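Local coordinates for ciona betagamma-crystallin (PDB 2BV2), which binds two calcium ions within a single βγ-crystallin domain and serves as a structural component of the neuroectodermal visual system, at residues I3-D8 and L16-S21; V9-K14 and S36-S41; F30-S35 and E76-K81. One frame throughout, in Å; residues are numbered along the deposited sequence.

Interaction 1. Residues I3-D8 and L16-S21. With CA (calcium ion), chain C.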
# COMPACT_ATOMS: atom_id res chain seq x y z
N ILE A 3 -1.64 -8.32 -1.54
CA ILE A 3 -0.95 -7.08 -1.91
C ILE A 3 0.43 -7.12 -1.28
O ILE A 3 0.61 -7.62 -0.16
CB ILE A 3 -1.74 -5.85 -1.46
CG1 ILE A 3 -1.18 -4.58 -2.11
CG2 ILE A 3 -1.73 -5.73 0.06
CD1 ILE A 3 -2.01 -3.35 -1.79
N ILE A 4 1.41 -6.61 -2.01
CA ILE A 4 2.79 -6.50 -1.51
C ILE A 4 3.22 -5.03 -1.55
O ILE A 4 3.24 -4.40 -2.61
CB ILE A 4 3.75 -7.34 -2.35
CG1 ILE A 4 3.31 -8.81 -2.37
CG2 ILE A 4 5.16 -7.23 -1.81
CD1 ILE A 4 3.92 -9.60 -3.52
N LEU A 5 3.60 -4.53 -0.37
CA LEU A 5 4.01 -3.14 -0.19
C LEU A 5 5.53 -3.11 -0.14
O LEU A 5 6.13 -3.96 0.50
CB LEU A 5 3.48 -2.61 1.13
CG LEU A 5 1.98 -2.74 1.41
CD1 LEU A 5 1.66 -2.19 2.78
CD2 LEU A 5 1.10 -2.07 0.36
N PHE A 6 6.13 -2.12 -0.80
CA PHE A 6 7.58 -2.00 -0.88
C PHE A 6 8.06 -0.68 -0.35
O PHE A 6 7.47 0.35 -0.65
CB PHE A 6 8.05 -2.11 -2.34
CG PHE A 6 7.89 -3.48 -2.93
CD1 PHE A 6 8.94 -4.39 -2.92
CD2 PHE A 6 6.70 -3.84 -3.52
CE1 PHE A 6 8.77 -5.68 -3.46
CE2 PHE A 6 6.52 -5.13 -4.05
CZ PHE A 6 7.54 -6.03 -4.04
N GLU A 7 9.20 -0.71 0.35
CA GLU A 7 9.81 0.48 0.92
C GLU A 7 10.31 1.47 -0.11
O GLU A 7 10.17 2.70 0.06
CB GLU A 7 10.96 0.02 1.83
CG GLU A 7 11.82 1.12 2.44
CD GLU A 7 13.27 0.69 2.60
OE1 GLU A 7 13.59 -0.44 2.22
OE2 GLU A 7 14.10 1.49 3.09
N ASP A 8 10.90 0.94 -1.19
CA ASP A 8 11.46 1.76 -2.26
C ASP A 8 10.66 1.65 -3.57
O ASP A 8 9.96 0.69 -3.80
CB ASP A 8 12.90 1.34 -2.56
CG ASP A 8 13.83 1.45 -1.35
OD1 ASP A 8 13.48 2.16 -0.37
OD2 ASP A 8 14.90 0.78 -1.38
N LEU A 16 6.41 -6.02 2.42
CA LEU A 16 5.38 -6.55 3.32
C LEU A 16 4.26 -7.10 2.47
O LEU A 16 3.62 -6.35 1.73
CB LEU A 16 4.83 -5.45 4.23
CG LEU A 16 3.74 -5.88 5.22
CD1 LEU A 16 4.32 -6.85 6.22
CD2 LEU A 16 3.13 -4.71 5.93
N GLU A 17 4.04 -8.41 2.56
CA GLU A 17 2.92 -9.05 1.86
C GLU A 17 1.73 -9.15 2.81
O GLU A 17 1.89 -9.61 3.94
CB GLU A 17 3.28 -10.44 1.37
CG GLU A 17 2.19 -11.09 0.54
CD GLU A 17 2.52 -12.50 0.12
OE1 GLU A 17 3.63 -12.71 -0.43
OE2 GLU A 17 1.67 -13.40 0.35
N LEU A 18 0.56 -8.71 2.34
CA LEU A 18 -0.66 -8.76 3.12
C LEU A 18 -1.80 -9.47 2.39
O LEU A 18 -1.95 -9.37 1.16
CB LEU A 18 -1.11 -7.34 3.49
CG LEU A 18 -0.15 -6.57 4.39
CD1 LEU A 18 -0.48 -5.08 4.32
CD2 LEU A 18 -0.20 -7.07 5.83
N GLU A 19 -2.59 -10.22 3.15
CA GLU A 19 -3.77 -10.89 2.61
C GLU A 19 -5.03 -10.51 3.39
O GLU A 19 -6.09 -11.12 3.22
CB GLU A 19 -3.55 -12.40 2.63
CG GLU A 19 -2.40 -12.85 1.75
CD GLU A 19 -2.02 -14.28 1.97
OE1 GLU A 19 -1.61 -14.61 3.11
OE2 GLU A 19 -2.12 -15.06 1.01
N THR A 20 -4.92 -9.49 4.24
CA THR A 20 -6.02 -9.06 5.08
C THR A 20 -5.86 -7.56 5.26
O THR A 20 -4.78 -7.03 5.00
CB THR A 20 -5.97 -9.78 6.46
OG1 THR A 20 -6.12 -11.19 6.27
CG2 THR A 20 -7.04 -9.30 7.41
N SER A 21 -6.91 -6.89 5.68
CA SER A 21 -6.87 -5.45 5.91
C SER A 21 -5.99 -5.16 7.11
O SER A 21 -5.82 -6.01 7.98
CB SER A 21 -8.29 -4.91 6.09
OG SER A 21 -9.10 -5.21 4.94
CA CA C . 9.99 4.85 0.83
O HOH W 1 10.88 6.94 0.28
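Ile-3 and Leu-5 are joined to Leu-18 and Leu-16 by four backbone hydrogen bonds in antiparallel register. Leu-18 N lies 2.7 Å from Ile-3 O and almost in line with that carbonyl (C=O...N 171°), whereas Leu-5 N, 2.8 Å from Leu-16 O, is tilted 26° out of the acceptor's plane. Ile-4 and Glu-17 form the non-hydrogen-bonded pair between them, and CA-H...O contacts supplement the bonding: Ile-4 CA is 3.3 Å from Leu-16 O, and Glu-17 CA 3.4 Å from Ile-3 O. Strands 2-6 and 15-18 are thus the beta hairpin that opens the first Greek key of the βγ-crystallin domain. Apolar contacts divide between its two faces. On one, Ile-3 CG2 runs alongside Leu-18 CB at 3.8 Å, and Leu-5 CD1 touches Leu-18 CD1 diagonally at 3.9 Å; Leu-25 and Val-80 pack on this same face. On the other, Glu-17 CG, anti to its own N (chi1 -175°), meets Ile-4 CG1 at 3.9 Å, so the aliphatic stem of the glutamate does the packing. Metal coordination begins where strand 2-6 gives way to loop: Glu-7 O binds a calcium ion at 2.3 Å, together with Ile-33, Ser-35 and Asp-75.

Interaction 2. Residues V9-K14 and S36-S41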
# COMPACT_ATOMS: atom_id res chain seq x y z
N VAL A 9 10.83 2.65 -4.42
CA VAL A 9 10.30 2.61 -5.77
C VAL A 9 10.84 1.40 -6.56
O VAL A 9 11.87 0.78 -6.20
CB VAL A 9 10.58 3.93 -6.56
CG1 VAL A 9 9.98 5.10 -5.85
CG2 VAL A 9 12.07 4.12 -6.81
N GLU A 10 10.12 1.06 -7.63
CA GLU A 10 10.55 -0.03 -8.51
C GLU A 10 10.70 -1.35 -7.76
O GLU A 10 11.53 -2.19 -8.13
CB GLU A 10 11.83 0.34 -9.27
CG GLU A 10 11.65 1.57 -10.18
CD GLU A 10 10.79 1.30 -11.43
OE1 GLU A 10 10.42 0.13 -11.69
OE2 GLU A 10 10.50 2.26 -12.18
N PHE A 11 9.90 -1.53 -6.71
CA PHE A 11 9.79 -2.81 -5.98
C PHE A 11 11.10 -3.21 -5.29
O PHE A 11 11.39 -4.39 -5.07
CB PHE A 11 9.26 -3.89 -6.90
CG PHE A 11 8.25 -3.38 -7.87
CD1 PHE A 11 8.57 -3.23 -9.20
CD2 PHE A 11 7.03 -2.91 -7.41
CE1 PHE A 11 7.64 -2.70 -10.08
CE2 PHE A 11 6.12 -2.34 -8.28
CZ PHE A 11 6.41 -2.26 -9.61
N GLY A 12 11.84 -2.21 -4.88
CA GLY A 12 13.05 -2.39 -4.09
C GLY A 12 12.82 -2.28 -2.59
O GLY A 12 11.73 -1.91 -2.10
N GLY A 13 13.88 -2.58 -1.84
CA GLY A 13 13.85 -2.40 -0.40
C GLY A 13 13.01 -3.43 0.31
O GLY A 13 12.67 -4.48 -0.24
N LYS A 14 12.65 -3.09 1.55
CA LYS A 14 11.86 -3.99 2.40
C LYS A 14 10.44 -4.18 1.83
O LYS A 14 9.83 -3.26 1.27
CB LYS A 14 11.78 -3.41 3.81
CG LYS A 14 11.37 -4.37 4.89
CD LYS A 14 11.50 -3.72 6.30
CE LYS A 14 11.26 -4.70 7.44
NZ LYS A 14 11.29 -4.05 8.79
N SER A 36 6.45 1.78 -3.55
CA SER A 36 5.86 1.04 -4.66
C SER A 36 5.02 -0.13 -4.15
O SER A 36 5.12 -0.51 -2.97
CB SER A 36 6.94 0.53 -5.61
OG SER A 36 7.83 -0.38 -4.98
N ILE A 37 4.19 -0.67 -5.03
CA ILE A 37 3.19 -1.67 -4.66
C ILE A 37 2.97 -2.66 -5.80
O ILE A 37 2.94 -2.26 -6.95
CB ILE A 37 1.81 -1.02 -4.31
CG1 ILE A 37 1.91 -0.13 -3.06
CG2 ILE A 37 0.73 -2.09 -4.10
CD1 ILE A 37 0.60 0.59 -2.74
N ILE A 38 2.81 -3.94 -5.45
CA ILE A 38 2.34 -4.94 -6.39
C ILE A 38 1.06 -5.53 -5.84
O ILE A 38 1.03 -6.04 -4.71
CB ILE A 38 3.37 -6.06 -6.60
CG1 ILE A 38 4.61 -5.49 -7.28
CG2 ILE A 38 2.72 -7.22 -7.41
CD1 ILE A 38 5.72 -6.49 -7.54
N VAL A 39 -0.02 -5.45 -6.61
CA VAL A 39 -1.24 -6.17 -6.25
C VAL A 39 -1.24 -7.47 -7.04
O VAL A 39 -1.36 -7.46 -8.26
CB VAL A 39 -2.52 -5.36 -6.54
CG1 VAL A 39 -3.76 -6.16 -6.22
CG2 VAL A 39 -2.54 -4.06 -5.74
N GLU A 40 -1.10 -8.60 -6.34
CA GLU A 40 -1.11 -9.91 -6.99
C GLU A 40 -2.53 -10.35 -7.32
O GLU A 40 -2.79 -10.86 -8.41
CB GLU A 40 -0.45 -10.96 -6.10
CG GLU A 40 0.97 -10.62 -5.70
CD GLU A 40 1.98 -10.79 -6.82
OE1 GLU A 40 1.58 -10.98 -7.99
OE2 GLU A 40 3.19 -10.75 -6.53
N SER A 41 -3.45 -10.14 -6.38
CA SER A 41 -4.86 -10.47 -6.57
C SER A 41 -5.71 -9.57 -5.71
O SER A 41 -5.24 -9.03 -4.72
CB SER A 41 -5.11 -11.93 -6.20
OG SER A 41 -4.72 -12.18 -4.86
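Ser-36 turns its OG between its own N and carbonyl carbon (chi1 62°), which aims the hydroxyl at the backbone of Phe-11; Phe-11 in turn holds CG beside its N (chi1 -36°, short of the staggered value), swinging the ring back over strand 36-41. The polar part of the contact is one hydrogen bond, Phe-11 N to Ser-36 OG at 2.9 Å, noticeably bent with 138° at the hydrogen. Since the same OG is also hydrogen-bonded to Asp-8 O, a carbonyl that can only accept, the hydroxyl ties the loop at two points, accepting from the Phe-11 N-H and donating to the Asp-8 carbonyl. The apolar part is the Phe-11 ring against Ile-38, whose side chain crosses it at about a right angle. CG1 of Ile-38 comes within 3.5 Å of Phe-11 CD2, and its CD1 sits over the ring face, 4.2 Å from the centroid, as a CH-pi contact. At the ring edge, near its plane, CE2 of Phe-11 is 3.4 Å from Ile-37 O. The positive phi of Glu-10 and Phe-11 and the spacing Phe-6, Phe-11, Gly-13 fit the folded hairpin of βγ-crystallin Greek keys, in which a serine of a later strand packs on the fold, as Ser-36 does here. Around this site, Phe-6 of strand 2-6 touches both Ser-36 and Ile-38 from the neighbouring strand, while Lys-63 of strand 62-64 and Pro-65 just beyond it pack against Phe-11.

Interaction 3. Residues F30-S35 and E76-K81. With CA (calcium ion), chain D; CA (calcium ion), chain C.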
# COMPACT_ATOMS: atom_id res chain seq x y z
N PHE A 30 5.57 -0.43 8.83
CA PHE A 30 5.42 -0.02 7.44
C PHE A 30 4.60 1.27 7.28
O PHE A 30 4.09 1.57 6.21
CB PHE A 30 4.82 -1.17 6.61
CG PHE A 30 5.81 -1.80 5.69
CD1 PHE A 30 6.77 -2.67 6.19
CD2 PHE A 30 5.79 -1.54 4.32
CE1 PHE A 30 7.69 -3.25 5.35
CE2 PHE A 30 6.72 -2.11 3.49
CZ PHE A 30 7.67 -2.97 4.00
N ASN A 31 4.48 2.02 8.35
CA ASN A 31 3.82 3.31 8.28
C ASN A 31 4.73 4.34 7.65
O ASN A 31 5.88 4.50 8.05
CB ASN A 31 3.39 3.80 9.67
CG ASN A 31 2.43 4.95 9.60
OD1 ASN A 31 1.35 4.82 9.02
ND2 ASN A 31 2.81 6.10 10.17
N ASP A 32 4.19 5.06 6.67
CA ASP A 32 4.84 6.19 6.03
C ASP A 32 6.20 5.87 5.42
O ASP A 32 7.12 6.68 5.48
CB ASP A 32 4.92 7.39 6.97
CG ASP A 32 3.56 7.95 7.32
OD1 ASP A 32 2.56 7.56 6.69
OD2 ASP A 32 3.48 8.81 8.22
N ILE A 33 6.32 4.67 4.84
CA ILE A 33 7.51 4.34 4.06
C ILE A 33 7.25 3.78 2.68
O ILE A 33 8.21 3.62 1.94
CB ILE A 33 8.42 3.31 4.79
CG1 ILE A 33 7.74 1.95 4.94
CG2 ILE A 33 8.85 3.84 6.14
CD1 ILE A 33 8.70 0.89 5.44
N VAL A 34 6.01 3.46 2.32
CA VAL A 34 5.76 2.76 1.07
C VAL A 34 5.96 3.66 -0.15
O VAL A 34 5.48 4.79 -0.21
CB VAL A 34 4.35 2.14 1.04
CG1 VAL A 34 3.97 1.67 -0.39
CG2 VAL A 34 4.25 0.99 2.03
N SER A 35 6.72 3.14 -1.12
CA SER A 35 7.04 3.87 -2.33
C SER A 35 6.71 3.09 -3.63
O SER A 35 6.74 3.67 -4.69
CB SER A 35 8.51 4.26 -2.29
OG SER A 35 8.79 5.14 -1.21
N GLU A 76 3.62 7.81 2.64
CA GLU A 76 2.37 8.27 3.26
C GLU A 76 1.31 7.21 3.54
O GLU A 76 0.36 7.47 4.27
CB GLU A 76 1.73 9.39 2.44
CG GLU A 76 0.81 10.30 3.22
CD GLU A 76 1.45 10.85 4.46
OE1 GLU A 76 0.89 10.64 5.58
OE2 GLU A 76 2.54 11.45 4.31
N LEU A 77 1.45 6.01 3.01
CA LEU A 77 0.42 5.01 3.28
C LEU A 77 0.44 4.64 4.75
O LEU A 77 1.51 4.44 5.33
CB LEU A 77 0.59 3.77 2.40
CG LEU A 77 0.30 4.05 0.92
CD1 LEU A 77 0.41 2.79 0.11
CD2 LEU A 77 -1.09 4.68 0.73
N SER A 78 -0.74 4.57 5.36
CA SER A 78 -0.85 4.18 6.77
C SER A 78 -1.80 3.03 7.06
O SER A 78 -1.72 2.42 8.13
CB SER A 78 -1.22 5.40 7.60
OG SER A 78 -0.22 6.39 7.50
N SER A 79 -2.72 2.74 6.13
CA SER A 79 -3.63 1.60 6.29
C SER A 79 -4.07 1.09 4.91
O SER A 79 -3.97 1.81 3.94
CB SER A 79 -4.84 1.97 7.15
OG SER A 79 -5.64 2.98 6.54
N VAL A 80 -4.47 -0.19 4.85
CA VAL A 80 -4.86 -0.85 3.60
C VAL A 80 -6.06 -1.76 3.84
O VAL A 80 -6.10 -2.47 4.84
CB VAL A 80 -3.68 -1.67 2.96
CG1 VAL A 80 -2.39 -0.86 2.96
CG2 VAL A 80 -3.46 -3.00 3.65
N LYS A 81 -7.01 -1.75 2.90
CA LYS A 81 -8.27 -2.48 3.05
C LYS A 81 -8.63 -3.22 1.77
O LYS A 81 -8.55 -2.66 0.68
CB LYS A 81 -9.39 -1.50 3.42
CG LYS A 81 -10.78 -2.10 3.49
CD LYS A 81 -11.80 -1.07 3.94
CA CA D . 0.24 8.35 6.48
CA CA C . 9.99 4.85 0.83
O HOH W 2 3.88 3.33 4.19
O HOH W 3 3.13 6.02 0.34
O HOH W 1 10.88 6.94 0.28
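Asp-32, Glu-76 and Ser-78 close on one calcium ion. Asp-32 OD1 binds it at 2.5 Å, Ser-78 OG at 2.3 Å, and Glu-76 twice, through its backbone O at 2.4 Å and through OE1 at 2.5 Å; the bend at chi2 (52°) curls the glutamate back to make this chelate. The two carboxylates lie side by side with planes 51° apart, and Asp-48 O is a further ligand. In the second shell, Ser-78 OG donates to Asn-31 OD1 at 2.7 Å, which directs the hydroxyl hydrogen to the amide while the oxygen serves the metal. Replacing Asn-31 by alanine would remove the acceptor, and the Ser-78 hydroxyl, still bound to calcium through its oxygen, would probably lose the partner that fixes the direction of its hydrogen. Asp-32 N donates almost straight (168°) to Leu-77 O at 3.1 Å, fixing the backbone behind the carboxylate. Farther out, water 2 links Phe-30 O, Val-34 N and Leu-77 O, water 3 joins Val-34 O to Glu-76 N, and Val-34 CG1 meets Leu-77 CD1 at 3.8 Å. Ile-33 O and Ser-35 OG bind a second calcium ion, completed by Glu-7, Asp-75 and a water. The two sequences Asn-Asp-Ile-Val-Ser-Ser and Asp-Asp-Glu-Leu-Ser-Ser, each sending ligands to both ions, make the paired calcium sites of the βγ-crystallin double clamp.

How the interactions relate
Interaction 1 is a buried strand pairing held by regular backbone bonds and aliphatic contacts; interaction 2 is only partly buried and depends on one serine and one aromatic ring; interaction 3, also partly buried, is built from carboxylate, hydroxyl and carbonyl ligands, two metal ions and bridging waters. Interactions 1 and 2 share a sheet, where strand 2-6 lies between 15-18 and 36-41 and Ile-4 N is 2.8 Å from Ile-38 O, and both belong to the first Greek key. Interaction 3 brings loop 30-35 to segment 76-81 of the second. It meets interaction 1 at a common calcium ion, and interaction 2 through apolar packing, Ile-37 CD1 lying 3.6 Å from Leu-77 CD1.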